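Local coordinates for protein NADH-rubredoxin oxidoreductase (Clostridium acetobutylicum, PDB 3KLJ) that transfers electrons from NADH to rubredoxin through one bound FAD per subunit, serving electron chains used in dioxygen detoxification, at residues I110-I115 / G264-F269; I115-K120 / G228-L233; E126-Y131 / S220-T225. All blocks are in the same frame, centred on the assembly; numbering follows the deposited sequence.

Contact 1. Residues I110-I115 / G264-F269. With FAD (flavin-adenine dinucleotide), chain B.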
# COMPACT_ATOMS: atom_id res chain seq x y z
N ILE A 110 5.19 16.46 -4.81
CA ILE A 110 3.89 15.77 -4.93
C ILE A 110 3.90 14.45 -4.17
O ILE A 110 4.62 13.50 -4.52
CB ILE A 110 3.49 15.53 -6.42
CG1 ILE A 110 3.46 16.85 -7.19
CG2 ILE A 110 2.14 14.82 -6.50
CD1 ILE A 110 3.38 16.68 -8.73
N ALA A 111 3.07 14.39 -3.12
CA ALA A 111 3.02 13.24 -2.23
C ALA A 111 1.55 12.87 -1.96
O ALA A 111 1.13 12.70 -0.81
CB ALA A 111 3.77 13.56 -0.93
N SER A 112 0.77 12.76 -3.03
CA SER A 112 -0.69 12.66 -2.95
C SER A 112 -1.19 11.22 -2.81
O SER A 112 -2.39 10.97 -2.86
CB SER A 112 -1.32 13.31 -4.18
OG SER A 112 -0.76 12.74 -5.36
N GLY A 113 -0.27 10.27 -2.64
CA GLY A 113 -0.65 8.89 -2.33
C GLY A 113 -1.56 8.17 -3.32
O GLY A 113 -1.42 8.33 -4.54
N SER A 114 -2.48 7.37 -2.80
CA SER A 114 -3.31 6.50 -3.62
C SER A 114 -4.80 6.74 -3.44
O SER A 114 -5.23 7.41 -2.50
CB SER A 114 -3.00 5.02 -3.33
OG SER A 114 -1.65 4.72 -3.62
N ILE A 115 -5.58 6.15 -4.34
CA ILE A 115 -7.03 6.18 -4.28
C ILE A 115 -7.54 4.75 -4.52
O ILE A 115 -7.08 4.05 -5.43
CB ILE A 115 -7.64 7.21 -5.27
CG1 ILE A 115 -9.17 7.32 -5.07
CG2 ILE A 115 -7.27 6.89 -6.74
CD1 ILE A 115 -9.78 8.64 -5.57
N GLY A 264 6.58 8.38 -2.79
CA GLY A 264 5.63 7.52 -2.09
C GLY A 264 4.69 6.84 -3.07
O GLY A 264 5.07 6.55 -4.21
N ASP A 265 3.47 6.61 -2.62
CA ASP A 265 2.45 5.85 -3.37
C ASP A 265 2.11 6.41 -4.75
O ASP A 265 1.71 5.65 -5.63
CB ASP A 265 1.16 5.74 -2.54
CG ASP A 265 1.09 4.49 -1.70
OD1 ASP A 265 -0.04 3.98 -1.49
OD2 ASP A 265 2.14 4.00 -1.24
N VAL A 266 2.26 7.72 -4.93
CA VAL A 266 1.92 8.37 -6.19
C VAL A 266 3.03 8.22 -7.26
O VAL A 266 2.78 8.47 -8.44
CB VAL A 266 1.61 9.89 -6.00
CG1 VAL A 266 2.90 10.69 -5.75
CG2 VAL A 266 0.85 10.45 -7.22
N ALA A 267 4.22 7.81 -6.84
CA ALA A 267 5.41 7.88 -7.67
C ALA A 267 5.86 6.52 -8.20
O ALA A 267 5.78 5.51 -7.51
CB ALA A 267 6.55 8.53 -6.88
N GLU A 268 6.33 6.53 -9.44
CA GLU A 268 6.76 5.32 -10.13
C GLU A 268 8.25 5.46 -10.50
O GLU A 268 8.63 6.37 -11.26
CB GLU A 268 5.88 5.10 -11.36
CG GLU A 268 6.28 3.93 -12.26
CD GLU A 268 5.25 3.65 -13.36
OE1 GLU A 268 5.60 2.96 -14.35
OE2 GLU A 268 4.08 4.10 -13.23
N PHE A 269 9.06 4.55 -9.98
CA PHE A 269 10.53 4.63 -10.05
C PHE A 269 11.04 3.38 -10.74
O PHE A 269 10.89 2.26 -10.21
CB PHE A 269 11.11 4.71 -8.64
CG PHE A 269 12.62 4.71 -8.60
CD1 PHE A 269 13.37 5.73 -9.19
CD2 PHE A 269 13.31 3.68 -7.94
CE1 PHE A 269 14.76 5.72 -9.15
CE2 PHE A 269 14.69 3.67 -7.88
CZ PHE A 269 15.43 4.70 -8.48
PA FAD B . -0.95 8.54 1.57
O1A FAD B . -2.15 8.11 0.77
O2A FAD B . -0.80 7.78 2.86
O5B FAD B . -1.04 10.11 1.86
C5B FAD B . -1.33 11.03 0.82
C4B FAD B . -2.17 12.17 1.38
O4B FAD B . -2.36 13.16 0.38
C3B FAD B . -3.56 11.70 1.80
O3B FAD B . -3.82 12.13 3.12
C2B FAD B . -4.51 12.33 0.81
O2B FAD B . -5.73 12.72 1.40
C1B FAD B . -3.73 13.55 0.34
N9A FAD B . -4.11 14.02 -1.00
C8A FAD B . -4.51 13.27 -2.07
N7A FAD B . -4.77 14.10 -3.11
C5A FAD B . -4.54 15.37 -2.72
C6A FAD B . -4.65 16.59 -3.39
N6A FAD B . -5.31 16.66 -4.55
N1A FAD B . -4.34 17.75 -2.71
C2A FAD B . -3.93 17.71 -1.39
N3A FAD B . -3.83 16.50 -0.73
C4A FAD B . -4.13 15.34 -1.40
N1 FAD B . 1.90 -0.47 3.53
C2 FAD B . 2.87 -1.35 3.96
O2 FAD B . 4.02 -1.23 3.58
N3 FAD B . 2.55 -2.36 4.85
C4 FAD B . 1.26 -2.50 5.30
O4 FAD B . 1.01 -3.43 6.08
C4X FAD B . 0.27 -1.62 4.85
N5 FAD B . -1.04 -1.74 5.30
C5X FAD B . -2.01 -0.86 4.86
C6 FAD B . -3.34 -0.99 5.31
C7 FAD B . -4.31 -0.08 4.86
C7M FAD B . -5.73 -0.21 5.34
C8 FAD B . -3.97 0.94 3.97
C8M FAD B . -5.00 1.92 3.47
C9 FAD B . -2.66 1.05 3.52
C9A FAD B . -1.68 0.16 3.97
N10 FAD B . -0.36 0.29 3.52
C10 FAD B . 0.60 -0.60 3.97
C1' FAD B . 0.00 1.36 2.55
C2' FAD B . 0.62 2.57 3.22
O2' FAD B . -0.35 3.17 4.05
C3' FAD B . 1.04 3.52 2.12
O3' FAD B . 2.09 2.94 1.37
C4' FAD B . 1.51 4.87 2.64
O4' FAD B . 0.50 5.48 3.44
C5' FAD B . 1.79 5.77 1.45
O5' FAD B . 2.03 7.06 1.95
P FAD B . 1.87 8.32 0.99
O1P FAD B . 2.25 9.57 1.77
O2P FAD B . 2.63 8.14 -0.30
O3P FAD B . 0.31 8.35 0.58
O HOH W 1 2.47 9.76 -2.36
O HOH W 2 -0.40 3.47 -5.57

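Contact 2. Residues I115-K120 / G228-L233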
# COMPACT_ATOMS: atom_id res chain seq x y z
N ILE A 115 -5.58 6.15 -4.34
CA ILE A 115 -7.03 6.18 -4.28
C ILE A 115 -7.54 4.75 -4.52
O ILE A 115 -7.08 4.05 -5.43
CB ILE A 115 -7.64 7.21 -5.27
CG1 ILE A 115 -9.17 7.32 -5.07
CG2 ILE A 115 -7.27 6.89 -6.74
CD1 ILE A 115 -9.78 8.64 -5.57
N ALA A 116 -8.48 4.31 -3.69
CA ALA A 116 -9.05 2.97 -3.79
C ALA A 116 -9.76 2.78 -5.12
O ALA A 116 -10.49 3.67 -5.58
CB ALA A 116 -9.99 2.72 -2.63
N ASN A 117 -9.54 1.62 -5.74
CA ASN A 117 -10.30 1.22 -6.92
C ASN A 117 -11.76 1.04 -6.56
O ASN A 117 -12.09 0.39 -5.57
CB ASN A 117 -9.76 -0.09 -7.51
CG ASN A 117 -8.35 0.04 -8.05
OD1 ASN A 117 -7.98 1.05 -8.64
ND2 ASN A 117 -7.56 -1.01 -7.85
N LYS A 118 -12.64 1.63 -7.36
CA LYS A 118 -14.07 1.51 -7.12
C LYS A 118 -14.70 0.55 -8.11
O LYS A 118 -14.52 0.68 -9.32
CB LYS A 118 -14.75 2.88 -7.18
CG LYS A 118 -14.89 3.57 -5.82
CD LYS A 118 -13.62 4.31 -5.42
CE LYS A 118 -13.63 4.74 -3.95
NZ LYS A 118 -12.36 5.45 -3.59
N ILE A 119 -15.40 -0.45 -7.58
CA ILE A 119 -16.17 -1.38 -8.40
C ILE A 119 -17.65 -1.33 -8.02
O ILE A 119 -18.01 -0.96 -6.90
CB ILE A 119 -15.65 -2.82 -8.29
CG1 ILE A 119 -15.61 -3.28 -6.83
CG2 ILE A 119 -14.28 -2.96 -8.97
CD1 ILE A 119 -15.70 -4.78 -6.65
N LYS A 120 -18.51 -1.69 -8.97
CA LYS A 120 -19.93 -1.84 -8.70
C LYS A 120 -20.18 -3.22 -8.11
O LYS A 120 -19.65 -4.22 -8.60
CB LYS A 120 -20.73 -1.65 -9.99
CG LYS A 120 -22.02 -0.88 -9.82
CD LYS A 120 -21.75 0.62 -9.81
CE LYS A 120 -22.96 1.39 -10.29
NZ LYS A 120 -22.65 2.84 -10.47
N GLY A 228 -7.73 -3.17 -4.34
CA GLY A 228 -6.53 -2.51 -4.75
C GLY A 228 -6.71 -1.01 -4.85
O GLY A 228 -7.78 -0.46 -4.58
N VAL A 229 -5.64 -0.37 -5.30
CA VAL A 229 -5.42 1.04 -5.09
C VAL A 229 -4.58 1.53 -6.28
O VAL A 229 -3.84 0.74 -6.86
CB VAL A 229 -4.72 1.18 -3.70
CG1 VAL A 229 -3.42 1.93 -3.74
CG2 VAL A 229 -5.69 1.65 -2.61
N LYS A 230 -4.73 2.80 -6.66
CA LYS A 230 -3.90 3.42 -7.72
C LYS A 230 -3.40 4.81 -7.30
O LYS A 230 -4.08 5.50 -6.53
CB LYS A 230 -4.71 3.60 -9.02
CG LYS A 230 -5.03 2.33 -9.79
CD LYS A 230 -5.71 2.68 -11.13
CE LYS A 230 -6.03 1.45 -11.95
NZ LYS A 230 -7.18 0.68 -11.40
N PRO A 231 -2.23 5.23 -7.81
CA PRO A 231 -1.78 6.60 -7.57
C PRO A 231 -2.87 7.65 -7.78
O PRO A 231 -3.61 7.61 -8.76
CB PRO A 231 -0.68 6.77 -8.62
CG PRO A 231 -0.03 5.40 -8.63
CD PRO A 231 -1.23 4.46 -8.57
N ASN A 232 -2.98 8.56 -6.83
CA ASN A 232 -3.97 9.63 -6.87
C ASN A 232 -3.32 10.86 -7.51
O ASN A 232 -2.60 11.60 -6.84
CB ASN A 232 -4.45 9.90 -5.44
CG ASN A 232 -5.71 10.75 -5.38
OD1 ASN A 232 -6.17 11.31 -6.37
ND2 ASN A 232 -6.27 10.85 -4.18
N LEU A 233 -3.57 11.06 -8.81
CA LEU A 233 -2.83 12.07 -9.58
C LEU A 233 -3.64 12.84 -10.64
O LEU A 233 -3.04 13.43 -11.55
CB LEU A 233 -1.59 11.43 -10.22
CG LEU A 233 -1.77 10.10 -10.98
CD1 LEU A 233 -2.71 10.26 -12.19
CD2 LEU A 233 -0.43 9.50 -11.42
O HOH W 3 -4.80 -1.35 -9.36

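Contact 3. Residues E126-Y131 / S220-T225. With FAD (flavin-adenine dinucleotide), chain B.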
# COMPACT_ATOMS: atom_id res chain seq x y z
N GLU A 126 -24.84 0.60 -0.23
CA GLU A 126 -23.63 1.36 0.05
C GLU A 126 -22.42 0.44 -0.01
O GLU A 126 -22.42 -0.64 0.59
CB GLU A 126 -23.72 2.04 1.42
CG GLU A 126 -22.62 3.08 1.68
CD GLU A 126 -22.98 4.09 2.77
OE1 GLU A 126 -24.08 3.97 3.36
OE2 GLU A 126 -22.17 5.00 3.03
N ILE A 127 -21.40 0.86 -0.75
CA ILE A 127 -20.11 0.16 -0.78
C ILE A 127 -19.08 0.98 -0.02
O ILE A 127 -18.96 2.18 -0.24
CB ILE A 127 -19.61 -0.12 -2.22
CG1 ILE A 127 -20.45 -1.21 -2.91
CG2 ILE A 127 -18.16 -0.58 -2.21
CD1 ILE A 127 -21.52 -0.66 -3.83
N PHE A 128 -18.36 0.32 0.88
CA PHE A 128 -17.31 0.96 1.64
C PHE A 128 -15.96 0.48 1.14
O PHE A 128 -15.84 -0.61 0.57
CB PHE A 128 -17.46 0.64 3.13
CG PHE A 128 -18.74 1.15 3.73
CD1 PHE A 128 -19.87 0.36 3.76
CD2 PHE A 128 -18.81 2.45 4.24
CE1 PHE A 128 -21.07 0.85 4.30
CE2 PHE A 128 -20.00 2.95 4.79
CZ PHE A 128 -21.12 2.14 4.82
N SER A 129 -14.95 1.31 1.35
CA SER A 129 -13.57 0.83 1.30
C SER A 129 -12.76 1.47 2.40
O SER A 129 -13.14 2.50 2.94
CB SER A 129 -12.91 1.04 -0.07
OG SER A 129 -13.43 2.15 -0.74
N LEU A 130 -11.65 0.83 2.73
CA LEU A 130 -10.80 1.31 3.78
C LEU A 130 -9.55 1.93 3.17
O LEU A 130 -8.65 1.21 2.70
CB LEU A 130 -10.44 0.16 4.73
CG LEU A 130 -9.50 0.46 5.90
CD1 LEU A 130 -10.08 1.56 6.78
CD2 LEU A 130 -9.22 -0.81 6.70
N TYR A 131 -9.51 3.25 3.16
CA TYR A 131 -8.31 3.98 2.80
C TYR A 131 -7.94 4.97 3.91
O TYR A 131 -6.79 5.02 4.34
CB TYR A 131 -8.43 4.71 1.45
CG TYR A 131 -7.05 5.10 0.95
CD1 TYR A 131 -6.25 4.17 0.29
CD2 TYR A 131 -6.53 6.37 1.20
CE1 TYR A 131 -4.97 4.50 -0.13
CE2 TYR A 131 -5.25 6.71 0.79
CZ TYR A 131 -4.47 5.76 0.12
OH TYR A 131 -3.21 6.06 -0.32
N SER A 220 -27.57 -7.97 3.99
CA SER A 220 -27.51 -8.00 5.45
C SER A 220 -26.14 -7.64 6.03
O SER A 220 -25.98 -7.61 7.25
CB SER A 220 -27.96 -9.38 5.97
OG SER A 220 -27.08 -10.40 5.53
N SER A 221 -25.17 -7.35 5.16
CA SER A 221 -23.81 -7.02 5.60
C SER A 221 -23.40 -5.58 5.31
O SER A 221 -23.93 -4.94 4.40
CB SER A 221 -22.78 -7.94 4.95
OG SER A 221 -23.16 -9.30 5.05
N CYS A 222 -22.44 -5.09 6.08
CA CYS A 222 -21.66 -3.92 5.69
C CYS A 222 -20.68 -4.42 4.63
O CYS A 222 -19.88 -5.31 4.89
CB CYS A 222 -20.94 -3.33 6.90
SG CYS A 222 -19.56 -2.23 6.52
N VAL A 223 -20.78 -3.87 3.41
CA VAL A 223 -19.97 -4.38 2.31
C VAL A 223 -18.78 -3.48 2.01
O VAL A 223 -18.91 -2.28 1.74
CB VAL A 223 -20.81 -4.74 1.03
CG1 VAL A 223 -22.22 -5.23 1.40
CG2 VAL A 223 -20.90 -3.59 0.07
N ILE A 224 -17.60 -4.09 2.11
CA ILE A 224 -16.34 -3.37 1.95
C ILE A 224 -15.58 -3.97 0.77
O ILE A 224 -15.31 -5.16 0.74
CB ILE A 224 -15.48 -3.48 3.24
CG1 ILE A 224 -16.34 -3.19 4.48
CG2 ILE A 224 -14.31 -2.53 3.18
CD1 ILE A 224 -16.02 -4.05 5.66
N THR A 225 -15.24 -3.14 -0.20
CA THR A 225 -14.43 -3.59 -1.32
C THR A 225 -12.96 -3.32 -1.01
O THR A 225 -12.60 -2.23 -0.58
CB THR A 225 -14.86 -2.95 -2.66
OG1 THR A 225 -14.94 -1.53 -2.52
CG2 THR A 225 -16.22 -3.51 -3.09
PA FAD B . -0.95 8.54 1.57
O1A FAD B . -2.15 8.11 0.77
O2A FAD B . -0.80 7.78 2.86
O5B FAD B . -1.04 10.11 1.86
C5B FAD B . -1.33 11.03 0.82
C4B FAD B . -2.17 12.17 1.38
O4B FAD B . -2.36 13.16 0.38
C3B FAD B . -3.56 11.70 1.80
O3B FAD B . -3.82 12.13 3.12
C2B FAD B . -4.51 12.33 0.81
O2B FAD B . -5.73 12.72 1.40
C1B FAD B . -3.73 13.55 0.34
N9A FAD B . -4.11 14.02 -1.00
C8A FAD B . -4.51 13.27 -2.07
N7A FAD B . -4.77 14.10 -3.11
C5A FAD B . -4.54 15.37 -2.72
C6A FAD B . -4.65 16.59 -3.39
N6A FAD B . -5.31 16.66 -4.55
N1A FAD B . -4.34 17.75 -2.71
C2A FAD B . -3.93 17.71 -1.39
N3A FAD B . -3.83 16.50 -0.73
C4A FAD B . -4.13 15.34 -1.40
N1 FAD B . 1.90 -0.47 3.53
C2 FAD B . 2.87 -1.35 3.96
O2 FAD B . 4.02 -1.23 3.58
N3 FAD B . 2.55 -2.36 4.85
C4 FAD B . 1.26 -2.50 5.30
O4 FAD B . 1.01 -3.43 6.08
C4X FAD B . 0.27 -1.62 4.85
N5 FAD B . -1.04 -1.74 5.30
C5X FAD B . -2.01 -0.86 4.86
C6 FAD B . -3.34 -0.99 5.31
C7 FAD B . -4.31 -0.08 4.86
C7M FAD B . -5.73 -0.21 5.34
C8 FAD B . -3.97 0.94 3.97
C8M FAD B . -5.00 1.92 3.47
C9 FAD B . -2.66 1.05 3.52
C9A FAD B . -1.68 0.16 3.97
N10 FAD B . -0.36 0.29 3.52
C10 FAD B . 0.60 -0.60 3.97
C1' FAD B . 0.00 1.36 2.55
C2' FAD B . 0.62 2.57 3.22
O2' FAD B . -0.35 3.17 4.05
C3' FAD B . 1.04 3.52 2.12
O3' FAD B . 2.09 2.94 1.37
C4' FAD B . 1.51 4.87 2.64
O4' FAD B . 0.50 5.48 3.44
C5' FAD B . 1.79 5.77 1.45
O5' FAD B . 2.03 7.06 1.95
P FAD B . 1.87 8.32 0.99
O1P FAD B . 2.25 9.57 1.77
O2P FAD B . 2.63 8.14 -0.30
O3P FAD B . 0.31 8.35 0.58
O HOH W 4 -22.72 -2.08 2.59
O HOH W 5 -10.85 -1.31 1.21

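Contact 1. Residues I110-I115 / G264-F269
Ser114 and Asp265 lead a buried contact on the FAD-binding domain, at its border with the NADH-binding domain, where the chain between strand 107-110 and strand 114-116 meets the turn ahead of strand 267-269. Gly264 and Asp265 form the Gly-Asp motif of glutathione-reductase-fold flavoproteins, and the turn is closed by a backbone bond from Ala267 N to Gly264 O. Asp265 is gripped on both carboxylate oxygens. Ser114 OG donates to Asp265 OD1 at 2.8 Å, reaching it on the anti side and 25° out of the carboxylate plane. With Ser114 OG anti to its carbonyl carbon (chi1 -61°), the hydroxyl leans across to Asp265. The other oxygen, Asp265 OD2, accepts FAD O3' of the ribityl chain at 2.8 Å, while Asp265 N gives a nearly straight bond to FAD O2P, 2.9 Å long. One residue thus holds the cofactor at two points, and Ser114 would limit the rotation of its carboxylate. Gly113, without a side chain, lets the pyrophosphate come close: its CA lies 3.1 Å from FAD O3P, and the same CA packs against Asp265 CB. A water accepts from Gly113 N and Val266 N and donates to FAD O2P at 2.6 Å, so both segments reach the phosphate through it. The two methyls of Val266 meet the chain from Ile110 to Ser112. Val266 CG1 rests 3.5 Å from Ile110 O, and Val266 CG2 meets Ser112 OG at 3.4 Å, a hydroxyl that is itself hydrogen-bonded to Asn232 O.

Contact 2. Residues I115-K120 / G228-L233
Ile115 and Lys230 form the hydrogen-bonded pair of a short antiparallel beta ribbon, with Ala116 and Val229 as the adjoining non-hydrogen-bonded pair. Ile115 N donates to Lys230 O at 2.7 Å, and Lys230 N returns a bond to Ile115 O. Beyond the ribbon proper, Asn117 N adds a third rung to Gly228 O at 3.0 Å. The Lys230 side chain arches around a single atom, Asn117 OD1. Lys230 CB stands 4.2 Å from Asn117 OD1, and Lys230 CG, the nearest of the chain's carbons, 3.4 Å. Lys230 CD then passes at 3.7 Å and CE at 3.9 Å from the same Asn117 OD1, the chain being extended up to that point. A bend at chi4 (74°) turns the amine back, and Lys230 NZ donates to Asn117 OD1 at 2.9 Å. The amine does not use a lone pair in the amide plane: it sits above the carbonyl, 53° out of plane, and the two side chains cross at about a right angle. The amide's other end, ND2, is hydrogen-bonded to Val227 O and to a water, so both ends of Asn117 are held. Near the first rung, Ile115 CB lies 4.0 Å from Asn232 CG, and Asn232 in turn touches FAD. Strand 114-116 comes shortly after strand 107-110 of the FAD-binding sheet, while strand 229-231 follows strand 222-225 of the NADH-binding sheet; the two-stranded ribbon therefore lies where the chain crosses between these domains.

Contact 3. Residues E126-Y131 / S220-T225
Phe128 is clamped by its backbone between Val223 and Thr225, and here the contact is tight. Phe128 N donates to Val223 O at 2.8 Å, and Thr225 N donates to Phe128 O at 2.7 Å, both donors lying nearly along the C=O axis of their acceptors. Between these rungs the CA-H of Ile224 also points to Phe128 O, its CA 3.1 Å away. Phe128 CG is anti to the carbonyl carbon (chi1 -63°), which turns the ring back along the partner strand: Val223 O lies at its edge, in plane, while Cys222 SG approaches CD1 obliquely at 3.8 Å. That sulfur-aromatic contact involves a cysteine whose reported disulfide with Cys143 is not formed in this structure. Ile127 CG1 meets Val223 CG2, and Ile127 CG2 packs 3.6 Å from Thr225 CG2. Strand 127-128 is thereby added as a parallel edge strand beside strand 222-225 in the five-stranded Rossmann-type sheet of the NADH-binding domain, with helices 133-146 and 156-168 packing on the side of Leu130 and Ile224. The end-to-end directions of residues 126-130 and 222-225 differ by 60°, and water takes over at each end of the ladder. One water bridges Glu126 O and Val223 N; another accepts from Leu130 N at 2.7 Å and donates to Thr225 O. The exposed carboxylate of Glu126 leads away from strand 222-225. At the far end the chain leaves the sheet for the cofactor, where Tyr131 OH donates to FAD O1A at 2.6 Å.

How the contacts relate
Contacts 1 and 2 share Ile115 on strand 114-116, and their centres lie 12 Å apart. They are stitched together by a probable hydrogen bond from Asn232 N to Gly113 O, 2.8 Å long. Contact 3 is farther out, its centre 14 Å from that of contact 2 and 24 Å from that of contact 1, yet Tyr131 reaches back to both. Tyr131 OH probably accepts from Ser114 N at 2.9 Å while bonding the FAD pyrophosphate, and its ring atom CE1 packs 3.8 Å from Val229 CG2. Contacts 1 and 3 thus grip the same cofactor from two domains, with the ribbon of contact 2 between them.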